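Local atomic coordinates of paternally-expressed GENE 3 protein (Homo sapiens, PDB entry 4BHX), a protein that uses its SCAN domain to form homo- or heterodimers that control gene expression combinatorially, and mediates between p53 and BAX in DNA-damage-induced neuronal death. Residues Gln11-Leu16 with Leu36-Pro41. Residues are numbered along the deposited sequence; the frame is centred on the assembly and turned at random.
Sequences QRFRNL and LDWLQP. With EDO (1,2-ethanediol), chain K; EDO (1,2-ethanediol), chain M.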
ATOM      1  N   GLN A  11      -5.727   2.852  -1.742  1.00 14.07           N
ATOM      2  CA  GLN A  11      -6.028   3.101  -3.150  1.00 14.79           C
ATOM      3  C   GLN A  11      -6.601   4.502  -3.349  1.00 14.67           C
ATOM      4  O   GLN A  11      -6.199   5.214  -4.307  1.00 13.57           O
ATOM      5  CB  GLN A  11      -6.965   2.007  -3.712  1.00 19.87           C
ATOM      6  CG  GLN A  11      -6.240   0.670  -3.824  1.00 25.24           C
ATOM      7  CD  GLN A  11      -7.158  -0.552  -3.972  1.00 35.16           C
ATOM      8  OE1 GLN A  11      -8.277  -0.433  -4.474  1.00 37.65           O
ATOM      9  NE2 GLN A  11      -6.640  -1.756  -3.613  1.00 39.78           N
ATOM     10  N   ARG A  12      -7.512   4.959  -2.483  1.00 11.78           N
ATOM     11  CA  ARG A  12      -8.028   6.301  -2.673  1.00 11.88           C
ATOM     12  C   ARG A  12      -6.895   7.391  -2.549  1.00 11.46           C
ATOM     13  O   ARG A  12      -6.919   8.391  -3.274  1.00 10.63           O
ATOM     14  CB  ARG A  12      -9.137   6.658  -1.698  1.00 14.38           C
ATOM     15  CG  ARG A  12     -10.364   5.756  -1.709  1.00 17.31           C
ATOM     16  CD  ARG A  12     -11.183   5.918  -2.966  1.00 19.94           C
ATOM     17  NE  ARG A  12     -10.570   5.567  -4.237  0.50 20.37           N
ATOM     18  CZ  ARG A  12     -10.483   4.349  -4.769  0.50 21.78           C
ATOM     19  NH1 ARG A  12     -10.895   3.251  -4.124  0.50 22.13           N
ATOM     20  NH2 ARG A  12      -9.922   4.236  -5.977  0.50 20.39           N
ATOM     21  N   PHE A  13      -6.009   7.200  -1.584  1.00 10.97           N
ATOM     22  CA  PHE A  13      -4.895   8.121  -1.351  1.00 11.35           C
ATOM     23  C   PHE A  13      -4.052   8.253  -2.632  1.00 12.94           C
ATOM     24  O   PHE A  13      -3.712   9.364  -3.071  1.00 13.84           O
ATOM     25  CB  PHE A  13      -4.068   7.586  -0.161  1.00 10.82           C
ATOM     26  CG  PHE A  13      -2.770   8.366   0.108  1.00 10.31           C
ATOM     27  CD1 PHE A  13      -2.798   9.741   0.390  1.00 10.53           C
ATOM     28  CD2 PHE A  13      -1.520   7.726   0.029  1.00 10.03           C
ATOM     29  CE1 PHE A  13      -1.578  10.429   0.606  1.00  9.91           C
ATOM     30  CE2 PHE A  13      -0.298   8.430   0.297  1.00  9.96           C
ATOM     31  CZ  PHE A  13      -0.356   9.786   0.558  1.00  9.21           C
ATOM     32  N   ARG A  14      -3.690   7.121  -3.209  1.00 12.68           N
ATOM     33  CA  ARG A  14      -2.895   7.073  -4.423  1.00 13.01           C
ATOM     34  C   ARG A  14      -3.628   7.543  -5.682  1.00 13.82           C
ATOM     35  O   ARG A  14      -2.970   7.998  -6.623  1.00 14.98           O
ATOM     36  CB  ARG A  14      -2.394   5.668  -4.619  1.00 13.26           C
ATOM     37  CG  ARG A  14      -1.351   5.169  -3.653  1.00 13.29           C
ATOM     38  CD  ARG A  14      -0.114   6.060  -3.651  1.00 13.19           C
ATOM     39  NE  ARG A  14       0.905   5.607  -2.670  1.00 12.26           N
ATOM     40  CZ  ARG A  14       1.779   6.419  -2.055  1.00 12.29           C
ATOM     41  NH1 ARG A  14       1.777   7.733  -2.273  1.00 12.77           N
ATOM     42  NH2 ARG A  14       2.624   5.923  -1.193  1.00 13.77           N
ATOM     43  N   ASN A  15      -4.959   7.434  -5.731  1.00 14.71           N
ATOM     44  CA  ASN A  15      -5.708   7.711  -6.959  1.00 16.02           C
ATOM     45  C   ASN A  15      -6.414   9.024  -6.936  1.00 14.29           C
ATOM     46  O   ASN A  15      -6.926   9.438  -7.931  1.00 14.97           O
ATOM     47  CB  ASN A  15      -6.786   6.627  -7.289  1.00 19.14           C
ATOM     48  CG  ASN A  15      -6.264   5.207  -7.324  1.00 23.00           C
ATOM     49  OD1 ASN A  15      -7.074   4.249  -7.282  1.00 30.13           O
ATOM     50  ND2 ASN A  15      -4.992   5.033  -7.430  1.00 22.33           N
ATOM     51  N   LEU A  16      -6.407   9.739  -5.828  1.00 15.55           N
ATOM     52  CA  LEU A  16      -7.019  11.061  -5.771  1.00 16.18           C
ATOM     53  C   LEU A  16      -6.377  11.983  -6.788  1.00 16.56           C
ATOM     54  O   LEU A  16      -5.199  11.922  -6.966  1.00 16.24           O
ATOM     55  CB  LEU A  16      -6.806  11.688  -4.410  1.00 17.11           C
ATOM     56  CG  LEU A  16      -7.586  12.960  -4.216  1.00 18.86           C
ATOM     57  CD1 LEU A  16      -8.989  12.587  -3.829  1.00 22.59           C
ATOM     58  CD2 LEU A  16      -7.019  13.869  -3.181  1.00 20.86           C
ATOM     59  N   LEU A  36      -3.954   8.838   6.524  1.00 12.67           N
ATOM     60  CA  LEU A  36      -4.155   8.386   7.933  1.00 12.27           C
ATOM     61  C   LEU A  36      -5.106   7.164   8.081  1.00 11.83           C
ATOM     62  O   LEU A  36      -4.883   6.295   8.934  1.00 11.66           O
ATOM     63  CB  LEU A  36      -4.682   9.538   8.759  1.00 13.33           C
ATOM     64  CG  LEU A  36      -3.797  10.775   9.017  1.00 14.88           C
ATOM     65  CD1 LEU A  36      -4.512  11.934   9.747  1.00 18.32           C
ATOM     66  CD2 LEU A  36      -2.618  10.327   9.761  1.00 15.92           C
ATOM     67  N   ASP A  37      -6.143   7.108   7.248  1.00 12.06           N
ATOM     68  CA  ASP A  37      -7.074   5.973   7.206  1.00 13.04           C
ATOM     69  C   ASP A  37      -6.460   4.755   6.552  1.00 13.21           C
ATOM     70  O   ASP A  37      -6.836   3.656   6.847  1.00 13.67           O
ATOM     71  CB  ASP A  37      -8.392   6.372   6.516  1.00 13.41           C
ATOM     72  CG  ASP A  37      -9.310   7.230   7.434  1.00 15.68           C
ATOM     73  OD1 ASP A  37      -9.270   7.048   8.676  1.00 18.82           O
ATOM     74  OD2 ASP A  37      -9.974   8.116   6.913  1.00 13.69           O
ATOM     75  N   TRP A  38      -5.410   4.929   5.733  1.00 12.72           N
ATOM     76  CA  TRP A  38      -4.646   3.811   5.278  1.00 11.28           C
ATOM     77  C   TRP A  38      -3.674   3.344   6.339  1.00 12.55           C
ATOM     78  O   TRP A  38      -3.653   2.141   6.713  1.00 12.50           O
ATOM     79  CB  TRP A  38      -3.881   4.206   3.974  1.00 12.22           C
ATOM     80  CG  TRP A  38      -2.811   3.252   3.570  1.00 11.77           C
ATOM     81  CD1 TRP A  38      -2.803   1.871   3.679  1.00 12.53           C
ATOM     82  CD2 TRP A  38      -1.603   3.608   2.845  1.00 13.25           C
ATOM     83  NE1 TRP A  38      -1.602   1.369   3.112  1.00 14.39           N
ATOM     84  CE2 TRP A  38      -0.865   2.423   2.613  1.00 12.58           C
ATOM     85  CE3 TRP A  38      -1.094   4.831   2.358  1.00 12.95           C
ATOM     86  CZ2 TRP A  38       0.341   2.437   1.930  1.00 15.11           C
ATOM     87  CZ3 TRP A  38       0.131   4.830   1.727  1.00 14.93           C
ATOM     88  CH2 TRP A  38       0.825   3.651   1.498  1.00 13.96           C
ATOM     89  N   LEU A  39      -2.827   4.242   6.850  1.00 12.59           N
ATOM     90  CA  LEU A  39      -1.681   3.779   7.629  1.00 13.86           C
ATOM     91  C   LEU A  39      -1.990   3.627   9.127  1.00 14.46           C
ATOM     92  O   LEU A  39      -1.279   2.932   9.816  1.00 14.71           O
ATOM     93  CB  LEU A  39      -0.509   4.734   7.384  1.00 14.89           C
ATOM     94  CG  LEU A  39       0.114   4.632   6.000  1.00 15.08           C
ATOM     95  CD1 LEU A  39       1.184   5.677   5.825  1.00 16.39           C
ATOM     96  CD2 LEU A  39       0.741   3.247   5.799  1.00 15.52           C
ATOM     97  N   GLN A  40      -3.073   4.254   9.600  1.00 15.67           N
ATOM     98  CA  GLN A  40      -3.535   4.217  11.024  1.00 16.19           C
ATOM     99  C   GLN A  40      -2.389   4.335  12.025  1.00 16.28           C
ATOM    100  O   GLN A  40      -2.152   3.417  12.820  1.00 15.89           O
ATOM    101  CB  GLN A  40      -4.320   2.911  11.288  1.00 16.56           C
ATOM    102  CG  GLN A  40      -5.462   2.663  10.315  1.00 20.00           C
ATOM    103  CD  GLN A  40      -6.321   1.463  10.668  1.00 21.91           C
ATOM    104  OE1 GLN A  40      -6.097   0.344  10.228  1.00 23.36           O
ATOM    105  NE2 GLN A  40      -7.330   1.713  11.444  1.00 26.40           N
ATOM    106  N   PRO A  41      -1.623   5.422  11.968  1.00 17.22           N
ATOM    107  CA  PRO A  41      -0.420   5.519  12.783  1.00 18.70           C
ATOM    108  C   PRO A  41      -0.679   5.346  14.281  1.00 19.77           C
ATOM    109  O   PRO A  41       0.235   5.003  14.993  1.00 18.99           O
ATOM    110  CB  PRO A  41       0.107   6.971  12.515  1.00 18.56           C
ATOM    111  CG  PRO A  41      -1.127   7.721  12.019  1.00 19.30           C
ATOM    112  CD  PRO A  41      -1.902   6.673  11.235  1.00 17.82           C
TER
HETATM  113  C1  EDO K1099      -9.826  -3.099  -2.268  1.00 47.98           C
HETATM  114  O1  EDO K1099      -9.801  -1.752  -2.781  1.00 48.47           O
HETATM  115  C2  EDO K1099     -10.454  -3.038  -0.896  1.00 43.70           C
HETATM  116  O2  EDO K1099     -11.831  -2.630  -1.065  1.00 43.73           O
HETATM  117  C1  EDO M1101     -10.323  12.817  -7.277  1.00 40.78           C
HETATM  118  O1  EDO M1101     -11.142  13.970  -6.881  1.00 49.44           O
HETATM  119  C2  EDO M1101     -11.062  11.480  -7.434  1.00 47.97           C
HETATM  120  O2  EDO M1101     -10.189  10.424  -7.927  1.00 45.81           O
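With CG turned anti to the backbone N in both residues (chi1 174° in F13, 167° in W38), the two aromatic side chains reach out from helices 6-15 and 24-39 and meet between them. F13 CD2 lies 3.7 Å from W38 CE3, and its neighbour CE2 comes 3.9 Å from W38 CZ3, so CD2 and CE2 of the phenyl ring lie against CE3 and CZ3 of the indole. The two planes are inclined at 38°, and the centroid of the phenyl ring is 5.9 Å from that of the six-membered indole ring; the rings meet obliquely, through carbon atoms alone. R14, the next residue along helix 6-15, joins from beside F13. Its chain bends at the second torsion, which carries the guanidinium across F13, whose CE2 stands 3.4 Å above the guanidinium plane, offset toward the rim. From there NH2 reaches the edge of the indole near the ring plane, 4.0 Å from W38 CH2, with the guanidinium plane steeply inclined to the indole. The charge of this group is met by a salt bridge from NH2 to E56 of helix 46-61, which also touches W38. No hydrogen bond joins the two segments, and the backbones stay apart, with the CA atoms of F13 and W38 separated by 7.9 Å. The buried indole is enclosed further: L39 CD2 sits over the centre of one face, 3.7 Å above it, and H10 of helix 6-15 stacks with the ring. F13 in turn packs on L34 and C35 of helix 24-39. The arrangement is a helix-helix aromatic contact within the all-helical SCAN domain, where W38, near the C-terminal end of helix 24-39, touches residues of helices 6-15 and 46-61.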